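Side-chain contacts in Cow rumen GH26 endo-mannanase (PDB 6UEH), which probably hydrolyses internal beta-1,4-mannosidic bonds in mannans such as galactomannan, with a TIM-barrel catalytic domain preceded by a CBM6-like accessory domain: residues Y392-G397 with G401-A406; G179-D182 with E186-F189; T143-P148 with E153-Q158; Y210-G215 with W285-K290; Y89-Y94 with T98-G103. One frame throughout, in Å; residues are numbered along the deposited sequence.

Contacts 1 to 4 lie in the GH26 TIM barrel or its lead-in, and contact 5 in the CBM6-like domain. Contacts 1, 2 and 4 involve loops that leave the C-terminal ends of barrel strands 382-387, 169-174 and 202-206, the end where TIM-barrel enzymes carry the active site. Their centres are still 25 to 38 Å apart, and no two contacts touch. Contact 3 seats the chain arriving from the accessory domain on helix 152-164, with its centre about 34 Å from that of contact 1. Contact 5 comes nearest to the barrel contacts at contact 1, about 13 Å between closest atoms, and its Phe102 side chain lies about 14 Å from the bound calcium.

Contact 1 of 5, residues Y392-G397 with G401-A406; sequences YNRHDG and GPNLDA
In the long loop between barrel strand 382-387 and helix 408-417, Arg394 reaches across to the carbonyl oxygen of Gly401, with CG anti to the backbone N and the chain extended to NE. Its two terminal nitrogens hold that one atom end-on: NH1 lies 2.7 Å from Gly401 O and NH2 3.0 Å from the same oxygen. The second approach comes from well above the carbonyl plane, and both bonds are bent. A side-on salt bridge fixes the guanidinium: Arg394 NE bonds Asp396 OD1 at 2.8 Å, and NH2 meets the syn lone pair of OD2 at 3.1 Å. Arg394 NH1 also bonds Thr390 O. The loop follows the sixth strand of the (beta/alpha)8 barrel, and these bonds tie together its two limbs, neither of them helix or strand. From the second limb the Asn403 amide stacks on the Asp396 carboxylate, planes 26° apart, and Asn403 CB lies over one face of the guanidinium, whose plane is 13° from the amide's. Asn403 OD1, 3.5 Å from Asp396 CB, accepts from Asp405 N at 3.0 Å, closing an Asx turn, while ND2 donates to Asn389 O and shares a water with His395 N. A second water joins Asp396 OD2 to Leu404 N.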
# COMPACT_ATOMS: atom_id res chain seq x y z
N TYR A 392 8.10 -13.50 3.90
CA TYR A 392 6.68 -13.83 3.87
C TYR A 392 5.99 -13.11 2.72
O TYR A 392 6.54 -12.16 2.17
CB TYR A 392 6.02 -13.48 5.20
CG TYR A 392 6.64 -14.18 6.39
CD1 TYR A 392 6.34 -15.50 6.68
CD2 TYR A 392 7.53 -13.51 7.23
CE1 TYR A 392 6.90 -16.14 7.77
CE2 TYR A 392 8.10 -14.14 8.32
CZ TYR A 392 7.78 -15.46 8.58
OH TYR A 392 8.34 -16.10 9.66
N ASN A 393 4.79 -13.57 2.37
CA ASN A 393 4.00 -12.96 1.31
C ASN A 393 4.76 -12.84 -0.01
O ASN A 393 4.61 -11.86 -0.74
CB ASN A 393 3.49 -11.59 1.75
CG ASN A 393 2.66 -11.66 3.02
OD1 ASN A 393 3.03 -11.11 4.05
ND2 ASN A 393 1.51 -12.33 2.94
N ARG A 394 5.58 -13.84 -0.31
CA ARG A 394 6.41 -13.81 -1.50
C ARG A 394 5.80 -14.65 -2.63
O ARG A 394 5.54 -15.84 -2.46
CB ARG A 394 7.82 -14.31 -1.18
CG ARG A 394 8.75 -14.31 -2.38
CD ARG A 394 10.21 -14.26 -1.97
NE ARG A 394 11.04 -13.82 -3.09
CZ ARG A 394 12.30 -13.40 -2.98
NH1 ARG A 394 12.88 -13.35 -1.79
NH2 ARG A 394 12.96 -13.02 -4.06
N HIS A 395 5.56 -14.02 -3.77
CA HIS A 395 4.90 -14.68 -4.89
C HIS A 395 5.60 -14.45 -6.23
O HIS A 395 4.97 -14.51 -7.28
CB HIS A 395 3.44 -14.21 -4.98
CG HIS A 395 2.67 -14.37 -3.71
ND1 HIS A 395 2.08 -15.55 -3.34
CD2 HIS A 395 2.40 -13.49 -2.72
CE1 HIS A 395 1.47 -15.40 -2.17
NE2 HIS A 395 1.65 -14.15 -1.78
N ASP A 396 6.90 -14.20 -6.18
CA ASP A 396 7.66 -13.90 -7.40
C ASP A 396 8.34 -15.14 -7.97
O ASP A 396 9.04 -15.06 -8.98
CB ASP A 396 8.69 -12.80 -7.13
CG ASP A 396 9.82 -13.26 -6.22
OD1 ASP A 396 9.62 -14.21 -5.44
OD2 ASP A 396 10.91 -12.66 -6.29
N GLY A 397 8.15 -16.28 -7.32
CA GLY A 397 8.72 -17.53 -7.78
C GLY A 397 10.08 -17.81 -7.17
O GLY A 397 10.73 -18.80 -7.52
N GLY A 401 16.66 -13.62 -1.71
CA GLY A 401 17.13 -12.54 -2.56
C GLY A 401 16.07 -11.50 -2.82
O GLY A 401 14.93 -11.62 -2.35
N PRO A 402 16.43 -10.45 -3.58
CA PRO A 402 15.52 -9.35 -3.89
C PRO A 402 14.23 -9.80 -4.57
O PRO A 402 14.25 -10.67 -5.45
CB PRO A 402 16.35 -8.47 -4.83
CG PRO A 402 17.76 -8.75 -4.44
CD PRO A 402 17.78 -10.21 -4.10
N ASN A 403 13.12 -9.21 -4.14
CA ASN A 403 11.83 -9.40 -4.78
C ASN A 403 11.51 -8.16 -5.61
O ASN A 403 11.14 -7.13 -5.06
CB ASN A 403 10.74 -9.66 -3.74
CG ASN A 403 9.42 -10.07 -4.36
OD1 ASN A 403 9.15 -9.76 -5.53
ND2 ASN A 403 8.58 -10.75 -3.59
N LEU A 404 11.66 -8.27 -6.93
CA LEU A 404 11.51 -7.12 -7.81
C LEU A 404 10.07 -6.92 -8.29
O LEU A 404 9.81 -6.06 -9.14
CB LEU A 404 12.44 -7.26 -9.01
CG LEU A 404 13.93 -7.31 -8.67
CD1 LEU A 404 14.77 -7.42 -9.93
CD2 LEU A 404 14.34 -6.09 -7.86
N ASP A 405 9.14 -7.71 -7.75
CA ASP A 405 7.73 -7.64 -8.12
C ASP A 405 7.13 -6.26 -7.85
O ASP A 405 7.36 -5.67 -6.79
CB ASP A 405 6.94 -8.71 -7.34
CG ASP A 405 5.59 -9.04 -7.98
OD1 ASP A 405 4.92 -8.13 -8.50
OD2 ASP A 405 5.21 -10.23 -7.94
N ALA A 406 6.37 -5.75 -8.81
CA ALA A 406 5.76 -4.43 -8.67
C ALA A 406 4.53 -4.48 -7.76
O ALA A 406 4.03 -3.43 -7.34
CB ALA A 406 5.39 -3.87 -10.03
O HOH W 1 5.67 -11.17 -4.42
O HOH W 2 11.75 -10.88 -8.17

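Contact 2 of 5, residues G179-D182 with E186-F189; sequences GGND and ELEF
Asn181 lays its side chain at about a right angle across Leu187 and points its amide nitrogen at the carboxylate of Glu188, joining the loop after barrel strand 169-174 to the first turn of helix 187-196. This is a beta-alpha loop of the TIM barrel, and the contact spans only a short excursion of it. Asn181 and Asp182 both have positive phi, so the backbone turns in a left-handed conformation as it presents Asn181 to the helix. The amide and carboxylate planes lie 28° apart. From ND2 the bond to Glu188 OE1 measures 3.0 Å, but it is weak, with an angle of 128° at the hydrogen; the same nitrogen also donates to Asp184 O. Glu188 gets there by a bend at chi2 (83°), which brings its carboxylate round to face the loop. Leu187 supplies the apolar side: its CB is 3.6 Å from Asn181 ND2, and its CD1 is 4.0 Å from Asn181 CG. The second carboxylate oxygen, Glu188 OE2, is held by Gly453 N and also accepts a hydrogen bond from a water. The same water donates a second hydrogen bond, to Asn181 OD1 at 2.7 Å.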
# COMPACT_ATOMS: atom_id res chain seq x y z
N GLY A 179 20.10 7.10 18.20
CA GLY A 179 21.26 6.50 18.83
C GLY A 179 21.95 5.45 17.98
O GLY A 179 23.09 5.08 18.23
N GLY A 180 21.25 4.97 16.95
CA GLY A 180 21.78 3.94 16.08
C GLY A 180 23.00 4.36 15.28
O GLY A 180 23.29 5.56 15.17
N ASN A 181 23.69 3.38 14.70
CA ASN A 181 24.91 3.62 13.92
C ASN A 181 25.96 4.43 14.67
O ASN A 181 26.71 5.19 14.06
CB ASN A 181 24.57 4.32 12.60
CG ASN A 181 23.76 3.46 11.66
OD1 ASN A 181 23.72 2.23 11.79
ND2 ASN A 181 23.11 4.09 10.69
N ASP A 182 25.99 4.27 15.99
CA ASP A 182 26.90 5.01 16.86
C ASP A 182 26.80 6.52 16.62
O ASP A 182 27.80 7.24 16.69
CB ASP A 182 28.34 4.53 16.66
CG ASP A 182 29.26 4.95 17.79
OD1 ASP A 182 28.77 5.17 18.92
OD2 ASP A 182 30.49 5.06 17.55
N GLU A 186 23.68 9.38 8.91
CA GLU A 186 23.83 9.58 7.48
C GLU A 186 24.33 8.35 6.74
O GLU A 186 24.37 8.34 5.51
CB GLU A 186 24.78 10.76 7.21
CG GLU A 186 24.40 12.02 7.96
CD GLU A 186 22.97 12.45 7.70
OE1 GLU A 186 22.29 12.85 8.67
OE2 GLU A 186 22.52 12.38 6.54
N LEU A 187 24.68 7.31 7.49
CA LEU A 187 25.28 6.09 6.94
C LEU A 187 24.50 5.53 5.75
O LEU A 187 25.05 5.38 4.66
CB LEU A 187 25.40 5.02 8.02
CG LEU A 187 26.30 3.80 7.76
CD1 LEU A 187 26.83 3.25 9.06
CD2 LEU A 187 25.56 2.71 6.99
N GLU A 188 23.22 5.22 5.96
CA GLU A 188 22.38 4.67 4.90
C GLU A 188 22.32 5.59 3.69
O GLU A 188 22.30 5.13 2.55
CB GLU A 188 20.96 4.43 5.42
CG GLU A 188 20.77 3.12 6.18
CD GLU A 188 21.19 3.21 7.64
OE1 GLU A 188 21.73 4.26 8.04
OE2 GLU A 188 20.96 2.23 8.38
N PHE A 189 22.32 6.90 3.94
CA PHE A 189 22.17 7.87 2.87
C PHE A 189 23.46 8.03 2.07
O PHE A 189 23.43 8.14 0.85
CB PHE A 189 21.71 9.21 3.46
CG PHE A 189 20.42 9.10 4.22
CD1 PHE A 189 20.42 8.75 5.56
CD2 PHE A 189 19.21 9.31 3.59
CE1 PHE A 189 19.24 8.63 6.26
CE2 PHE A 189 18.02 9.19 4.28
CZ PHE A 189 18.03 8.84 5.62
O HOH W 3 22.34 0.81 9.92

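Contact 3 of 5, residues T143-P148 with E153-Q158; sequences TKLSDP and EAQKLQ
Gln155 uses both ends of its side-chain amide on the backbone of the chain leading into the barrel. NE2 donates to Thr143 O at 2.9 Å, nearly straight at 165°, and OE1 accepts from Leu145 N at 3.0 Å and 171°. The Leu145 N-H meets a lone pair in the amide plane of Gln155, whereas the Thr143 carbonyl is approached from above its own plane. A bend at chi2 (57°) turns the amide off the side of helix 152-164 to face the incoming loop segment. NE2 has a further, weak bond to Asp159 OD2, and Asp159 OD1 takes Thr143 OG1. Farther out, Gln158 passes beside Thr143 O, its CG 3.3 Å away, and its NE2 is held by Asp381 O and by a water that also reaches Lys144 O. Leu145 packs beside both amides, against the helix backbone: CD1 is 3.6 Å from Ala154 C and 3.8 Å from Ala154 CB, while CD2 rests 3.7 Å from Gln158 CG. One glutamine thus pairs with residues two apart, much as one residue of a parallel strand would, and gives Thr143 O and Leu145 N their partners next to the buried leucine.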
# COMPACT_ATOMS: atom_id res chain seq x y z
N THR A 143 -5.96 16.90 -5.01
CA THR A 143 -4.99 16.82 -3.92
C THR A 143 -5.21 17.90 -2.86
O THR A 143 -4.27 18.29 -2.16
CB THR A 143 -3.55 16.92 -4.45
OG1 THR A 143 -3.46 17.97 -5.43
CG2 THR A 143 -3.12 15.61 -5.08
N LYS A 144 -6.44 18.38 -2.72
CA LYS A 144 -6.78 19.28 -1.63
C LYS A 144 -6.69 18.50 -0.32
O LYS A 144 -7.28 17.43 -0.19
CB LYS A 144 -8.17 19.88 -1.80
CG LYS A 144 -8.48 21.02 -0.83
CD LYS A 144 -9.91 21.51 -0.99
CE LYS A 144 -10.15 22.81 -0.22
NZ LYS A 144 -9.90 22.68 1.24
N LEU A 145 -5.95 19.04 0.64
CA LEU A 145 -5.75 18.35 1.91
C LEU A 145 -7.05 18.29 2.72
O LEU A 145 -7.92 19.14 2.57
CB LEU A 145 -4.64 19.02 2.72
CG LEU A 145 -3.24 18.76 2.16
CD1 LEU A 145 -2.19 19.61 2.86
CD2 LEU A 145 -2.89 17.27 2.28
N SER A 146 -7.16 17.28 3.58
CA SER A 146 -8.37 17.07 4.36
C SER A 146 -8.55 18.14 5.43
O SER A 146 -9.67 18.47 5.82
CB SER A 146 -8.36 15.68 5.01
OG SER A 146 -7.22 15.52 5.84
N ASP A 147 -7.43 18.68 5.92
CA ASP A 147 -7.46 19.77 6.89
C ASP A 147 -7.72 21.09 6.17
O ASP A 147 -6.90 21.54 5.37
CB ASP A 147 -6.14 19.84 7.67
CG ASP A 147 -6.20 20.79 8.87
OD1 ASP A 147 -7.07 21.68 8.91
OD2 ASP A 147 -5.35 20.63 9.78
N PRO A 148 -8.88 21.71 6.45
CA PRO A 148 -9.25 22.98 5.81
C PRO A 148 -8.26 24.10 6.12
O PRO A 148 -8.16 25.06 5.36
CB PRO A 148 -10.63 23.29 6.41
CG PRO A 148 -11.12 22.00 6.96
CD PRO A 148 -9.90 21.26 7.40
N GLU A 153 2.67 25.48 3.03
CA GLU A 153 3.77 24.56 2.75
C GLU A 153 3.26 23.13 2.58
O GLU A 153 3.71 22.41 1.69
CB GLU A 153 4.83 24.61 3.85
CG GLU A 153 5.60 25.92 3.92
CD GLU A 153 4.84 27.02 4.64
OE1 GLU A 153 3.85 26.70 5.34
OE2 GLU A 153 5.22 28.20 4.50
N ALA A 154 2.32 22.73 3.43
CA ALA A 154 1.74 21.39 3.36
C ALA A 154 0.96 21.19 2.06
O ALA A 154 1.10 20.16 1.39
CB ALA A 154 0.84 21.14 4.56
N GLN A 155 0.12 22.16 1.72
CA GLN A 155 -0.70 22.07 0.52
C GLN A 155 0.15 22.10 -0.74
O GLN A 155 -0.13 21.39 -1.71
CB GLN A 155 -1.74 23.19 0.50
CG GLN A 155 -2.73 23.09 -0.66
CD GLN A 155 -3.48 21.77 -0.66
OE1 GLN A 155 -4.38 21.56 0.15
NE2 GLN A 155 -3.11 20.88 -1.57
N LYS A 156 1.19 22.92 -0.74
CA LYS A 156 2.10 23.00 -1.88
C LYS A 156 2.87 21.69 -2.06
O LYS A 156 3.10 21.25 -3.19
CB LYS A 156 3.07 24.17 -1.72
CG LYS A 156 2.44 25.52 -2.05
CD LYS A 156 3.20 26.68 -1.44
CE LYS A 156 4.58 26.83 -2.03
NZ LYS A 156 5.29 28.02 -1.45
N LEU A 157 3.26 21.06 -0.95
CA LEU A 157 3.92 19.76 -1.02
C LEU A 157 2.98 18.70 -1.60
O LEU A 157 3.37 17.96 -2.50
CB LEU A 157 4.42 19.33 0.37
CG LEU A 157 4.97 17.90 0.49
CD1 LEU A 157 6.05 17.62 -0.54
CD2 LEU A 157 5.50 17.65 1.90
N GLN A 158 1.76 18.65 -1.08
CA GLN A 158 0.78 17.68 -1.56
C GLN A 158 0.48 17.88 -3.05
O GLN A 158 0.31 16.90 -3.79
CB GLN A 158 -0.52 17.78 -0.75
CG GLN A 158 -1.58 16.74 -1.11
CD GLN A 158 -1.31 15.37 -0.51
OE1 GLN A 158 -0.15 14.99 -0.29
NE2 GLN A 158 -2.37 14.62 -0.24
O HOH W 4 -5.27 15.21 -0.66

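Contact 4 of 5, residues Y210-G215 with W285-K290; sequences YNPLYG and WNEAIK
Pro212 turns the rim of its ring to helix 280-301, with no direct hydrogen bond between the segments. CG is 3.7 Å from the backbone nitrogen of Ala288 and 3.9 Å from Glu287 CB, and Pro212 CD lies 4.1 Å from Ala288 CB. Glu287 runs out along the CB-CG rim of the ring, extended beyond CG, which leaves OE1 3.7 Å from Pro212 CB. Tyr284 and Met291 of the same helix also touch the proline, so it sits against the helix surface across more than one turn. Next to this contact a water donates to both Tyr210 O, at 2.8 Å, and Ala288 O, at 2.7 Å. The ring is placed by its own loop, which follows barrel strand 202-206. Asn211 OD1 accepts from Leu213 N and Tyr214 N, both at 2.8 Å, forming an Asx turn and Asx motif that fold the chain just past the proline. The other end of that amide, ND2, donates to Met208 O and lies over one face of the Tyr214 ring. This loop of the TIM barrel therefore meets a helix distant in sequence through van der Waals contacts of the proline ring with helix backbone, an alanine methyl and a glutamate, and a water supplies the polar link that the two backbones do not make directly.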
# COMPACT_ATOMS: atom_id res chain seq x y z
N TYR A 210 10.46 10.76 21.82
CA TYR A 210 9.86 11.88 22.53
C TYR A 210 8.63 11.39 23.29
O TYR A 210 7.51 11.83 23.03
CB TYR A 210 9.47 13.00 21.57
CG TYR A 210 10.60 13.59 20.75
CD1 TYR A 210 11.37 14.64 21.23
CD2 TYR A 210 10.89 13.09 19.48
CE1 TYR A 210 12.40 15.18 20.48
CE2 TYR A 210 11.91 13.63 18.72
CZ TYR A 210 12.67 14.67 19.22
OH TYR A 210 13.69 15.20 18.46
N ASN A 211 8.84 10.47 24.23
CA ASN A 211 7.74 9.81 24.93
C ASN A 211 7.81 10.03 26.45
O ASN A 211 8.85 10.42 26.97
CB ASN A 211 7.73 8.32 24.61
CG ASN A 211 8.92 7.59 25.21
OD1 ASN A 211 8.91 7.24 26.39
ND2 ASN A 211 9.94 7.35 24.39
N PRO A 212 6.70 9.79 27.17
CA PRO A 212 6.68 10.04 28.61
C PRO A 212 7.32 8.96 29.48
O PRO A 212 7.33 9.11 30.71
CB PRO A 212 5.18 10.14 28.93
CG PRO A 212 4.50 10.34 27.61
CD PRO A 212 5.34 9.58 26.64
N LEU A 213 7.83 7.89 28.88
CA LEU A 213 8.33 6.75 29.64
C LEU A 213 9.84 6.73 29.78
O LEU A 213 10.37 6.58 30.89
CB LEU A 213 7.86 5.45 28.98
CG LEU A 213 6.34 5.26 28.91
CD1 LEU A 213 5.98 3.99 28.15
CD2 LEU A 213 5.74 5.25 30.30
N TYR A 214 10.54 6.86 28.66
CA TYR A 214 12.00 6.85 28.65
C TYR A 214 12.50 7.94 27.71
O TYR A 214 13.59 7.83 27.13
CB TYR A 214 12.53 5.48 28.22
CG TYR A 214 11.93 4.97 26.92
CD1 TYR A 214 10.74 4.25 26.92
CD2 TYR A 214 12.55 5.22 25.70
CE1 TYR A 214 10.18 3.79 25.74
CE2 TYR A 214 12.00 4.75 24.51
CZ TYR A 214 10.82 4.04 24.54
OH TYR A 214 10.26 3.58 23.36
N GLY A 215 11.70 8.99 27.56
CA GLY A 215 11.94 10.02 26.57
C GLY A 215 13.28 10.73 26.68
O GLY A 215 13.78 10.99 27.77
N TRP A 285 -2.00 8.31 26.93
CA TRP A 285 -2.14 8.60 25.50
C TRP A 285 -2.07 10.10 25.25
O TRP A 285 -1.39 10.56 24.34
CB TRP A 285 -3.46 7.99 24.99
CG TRP A 285 -3.78 8.15 23.52
CD1 TRP A 285 -4.98 8.55 22.99
CD2 TRP A 285 -2.93 7.87 22.40
NE1 TRP A 285 -4.92 8.55 21.62
CE2 TRP A 285 -3.67 8.14 21.23
CE3 TRP A 285 -1.61 7.42 22.27
CZ2 TRP A 285 -3.13 7.98 19.95
CZ3 TRP A 285 -1.08 7.27 21.00
CH2 TRP A 285 -1.84 7.55 19.86
N ASN A 286 -2.76 10.87 26.09
CA ASN A 286 -2.73 12.33 25.98
C ASN A 286 -1.35 12.92 26.24
O ASN A 286 -0.95 13.88 25.58
CB ASN A 286 -3.76 12.95 26.92
CG ASN A 286 -5.17 12.84 26.39
OD1 ASN A 286 -5.39 12.75 25.18
ND2 ASN A 286 -6.15 12.86 27.29
N GLU A 287 -0.63 12.36 27.21
CA GLU A 287 0.73 12.82 27.49
C GLU A 287 1.66 12.55 26.31
O GLU A 287 2.49 13.39 25.96
CB GLU A 287 1.29 12.14 28.75
CG GLU A 287 0.69 12.64 30.05
CD GLU A 287 1.46 12.13 31.26
OE1 GLU A 287 2.61 11.69 31.08
OE2 GLU A 287 0.92 12.18 32.38
N ALA A 288 1.51 11.38 25.70
CA ALA A 288 2.31 11.02 24.54
C ALA A 288 2.00 11.93 23.35
O ALA A 288 2.90 12.36 22.63
CB ALA A 288 2.09 9.56 24.17
N ILE A 289 0.71 12.22 23.16
CA ILE A 289 0.29 13.12 22.10
C ILE A 289 0.85 14.53 22.34
O ILE A 289 1.29 15.19 21.40
CB ILE A 289 -1.25 13.18 21.99
CG1 ILE A 289 -1.79 11.85 21.50
CG2 ILE A 289 -1.69 14.30 21.05
CD1 ILE A 289 -3.31 11.76 21.52
N LYS A 290 0.85 14.95 23.60
CA LYS A 290 1.38 16.26 23.98
C LYS A 290 2.85 16.40 23.61
O LYS A 290 3.27 17.42 23.05
CB LYS A 290 1.19 16.50 25.48
CG LYS A 290 1.70 17.85 25.97
CD LYS A 290 1.65 17.96 27.49
CE LYS A 290 2.58 16.94 28.15
NZ LYS A 290 2.64 17.08 29.63
O HOH W 5 5.13 10.87 22.04

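Contact 5 of 5, residues Y89-Y94 with T98-G103; sequences YTVPYY and TDFDFG
Tyr89 and Phe102 meet at the tightly packed end of two antiparallel strands that belong to opposite sheets of the CBM6 beta-sandwich. Strand 85-94 is the outermost of one sheet and strand 97-107 lies in the other; the axes of the short pieces run 8.6 Å apart at 171°, and side chains, rather than clear backbone bonds, join them. The edge of the Phe102 ring is turned to the face of Tyr89 in an offset edge-to-face pair, planes at 83°, while Phe102 CA stands over the centre of the tyrosine ring, 4.1 Å from its centroid. With CG anti to the backbone N (chi1 -172°), Phe100 carries its ring across to Val91 and Tyr89: Val91 CG2 plugs one face, 3.9 Å from the centroid in a CH-pi contact, and the edge meets Tyr89 CB, with CE2 3.8 Å away. Phe102 also meets Phe116 edge-to-face and lies against Phe63, Ala65 and Ile80. Beside this tight end Asp101 OD1 accepts from Gly103 N in an Asx turn and from Gln62 NE2.

Toward the turn Tyr94 still packs on Thr98, whose CB sits 3.9 Å from the ring centroid, while Pro92 O covers the opposite face, but its hydroxyl end reaches a water that donates to Asp99 O. Asp99 is exposed here, and its OD1 forms a salt bridge with Lys66. Aromatic rings and methyl groups therefore hold the two sheets together at this margin of the sandwich; no clear hydrogen bond joins the two segments directly, and several of their polar groups turn to other strands or to water.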
# COMPACT_ATOMS: atom_id res chain seq x y z
N TYR A 89 -10.58 -13.69 -8.29
CA TYR A 89 -11.73 -12.79 -8.27
C TYR A 89 -12.96 -13.51 -7.73
O TYR A 89 -13.19 -14.69 -8.01
CB TYR A 89 -12.03 -12.26 -9.68
CG TYR A 89 -10.96 -11.33 -10.21
CD1 TYR A 89 -9.84 -11.82 -10.86
CD2 TYR A 89 -11.08 -9.95 -10.04
CE1 TYR A 89 -8.86 -10.97 -11.33
CE2 TYR A 89 -10.10 -9.09 -10.51
CZ TYR A 89 -8.99 -9.61 -11.15
OH TYR A 89 -8.02 -8.75 -11.62
N THR A 90 -13.76 -12.80 -6.94
CA THR A 90 -15.02 -13.33 -6.45
C THR A 90 -16.17 -12.92 -7.38
O THR A 90 -16.51 -11.74 -7.47
CB THR A 90 -15.34 -12.86 -5.03
OG1 THR A 90 -14.29 -13.27 -4.14
CG2 THR A 90 -16.66 -13.45 -4.55
N VAL A 91 -16.75 -13.90 -8.06
CA VAL A 91 -17.88 -13.64 -8.94
C VAL A 91 -19.18 -13.85 -8.18
O VAL A 91 -19.46 -14.95 -7.69
CB VAL A 91 -17.86 -14.55 -10.19
CG1 VAL A 91 -19.12 -14.36 -11.02
CG2 VAL A 91 -16.63 -14.25 -11.03
N PRO A 92 -19.99 -12.78 -8.05
CA PRO A 92 -21.27 -12.86 -7.35
C PRO A 92 -22.24 -13.83 -8.01
O PRO A 92 -21.99 -14.30 -9.13
CB PRO A 92 -21.81 -11.42 -7.43
CG PRO A 92 -20.60 -10.57 -7.66
CD PRO A 92 -19.68 -11.41 -8.51
N TYR A 93 -23.33 -14.14 -7.32
CA TYR A 93 -24.40 -14.93 -7.92
C TYR A 93 -25.00 -14.17 -9.10
O TYR A 93 -25.59 -13.10 -8.93
CB TYR A 93 -25.48 -15.25 -6.89
CG TYR A 93 -26.65 -16.04 -7.43
CD1 TYR A 93 -26.60 -17.43 -7.50
CD2 TYR A 93 -27.81 -15.40 -7.85
CE1 TYR A 93 -27.67 -18.16 -7.98
CE2 TYR A 93 -28.88 -16.13 -8.34
CZ TYR A 93 -28.81 -17.50 -8.40
OH TYR A 93 -29.87 -18.22 -8.89
N TYR A 94 -24.83 -14.71 -10.30
CA TYR A 94 -25.40 -14.14 -11.51
C TYR A 94 -26.24 -15.20 -12.22
O TYR A 94 -25.69 -16.16 -12.75
CB TYR A 94 -24.31 -13.64 -12.46
CG TYR A 94 -23.55 -12.42 -12.00
CD1 TYR A 94 -24.19 -11.38 -11.33
CD2 TYR A 94 -22.19 -12.30 -12.24
CE1 TYR A 94 -23.49 -10.26 -10.91
CE2 TYR A 94 -21.48 -11.19 -11.83
CZ TYR A 94 -22.13 -10.17 -11.17
OH TYR A 94 -21.42 -9.07 -10.77
N THR A 98 -23.83 -11.66 -17.44
CA THR A 98 -23.36 -10.40 -16.88
C THR A 98 -21.89 -10.18 -17.20
O THR A 98 -21.07 -11.09 -17.07
CB THR A 98 -23.56 -10.37 -15.35
OG1 THR A 98 -24.89 -10.80 -15.02
CG2 THR A 98 -23.32 -8.97 -14.80
N ASP A 99 -21.54 -8.97 -17.63
CA ASP A 99 -20.14 -8.62 -17.83
C ASP A 99 -19.42 -8.56 -16.49
O ASP A 99 -19.88 -7.90 -15.57
CB ASP A 99 -20.00 -7.28 -18.56
CG ASP A 99 -20.15 -7.41 -20.06
OD1 ASP A 99 -19.93 -8.52 -20.58
OD2 ASP A 99 -20.49 -6.41 -20.71
N PHE A 100 -18.29 -9.25 -16.40
CA PHE A 100 -17.47 -9.20 -15.19
C PHE A 100 -16.06 -8.74 -15.51
O PHE A 100 -15.46 -9.17 -16.50
CB PHE A 100 -17.43 -10.56 -14.49
CG PHE A 100 -16.78 -10.53 -13.14
CD1 PHE A 100 -17.50 -10.19 -12.01
CD2 PHE A 100 -15.43 -10.82 -13.00
CE1 PHE A 100 -16.90 -10.14 -10.77
CE2 PHE A 100 -14.82 -10.77 -11.76
CZ PHE A 100 -15.56 -10.44 -10.65
N ASP A 101 -15.53 -7.85 -14.67
CA ASP A 101 -14.19 -7.29 -14.84
C ASP A 101 -13.15 -8.19 -14.18
O ASP A 101 -13.10 -8.28 -12.95
CB ASP A 101 -14.14 -5.87 -14.27
CG ASP A 101 -12.77 -5.22 -14.37
OD1 ASP A 101 -11.89 -5.73 -15.11
OD2 ASP A 101 -12.57 -4.18 -13.71
N PHE A 102 -12.34 -8.86 -14.99
CA PHE A 102 -11.30 -9.74 -14.48
C PHE A 102 -9.94 -9.04 -14.41
O PHE A 102 -8.90 -9.69 -14.38
CB PHE A 102 -11.20 -11.01 -15.33
CG PHE A 102 -12.25 -12.03 -15.02
CD1 PHE A 102 -12.19 -12.79 -13.85
CD2 PHE A 102 -13.31 -12.25 -15.89
CE1 PHE A 102 -13.16 -13.73 -13.56
CE2 PHE A 102 -14.28 -13.19 -15.60
CZ PHE A 102 -14.20 -13.93 -14.44
N GLY A 103 -9.96 -7.70 -14.41
CA GLY A 103 -8.77 -6.91 -14.14
C GLY A 103 -7.84 -6.64 -15.31
O GLY A 103 -8.03 -7.15 -16.42
O HOH W 6 -19.78 -7.61 -12.77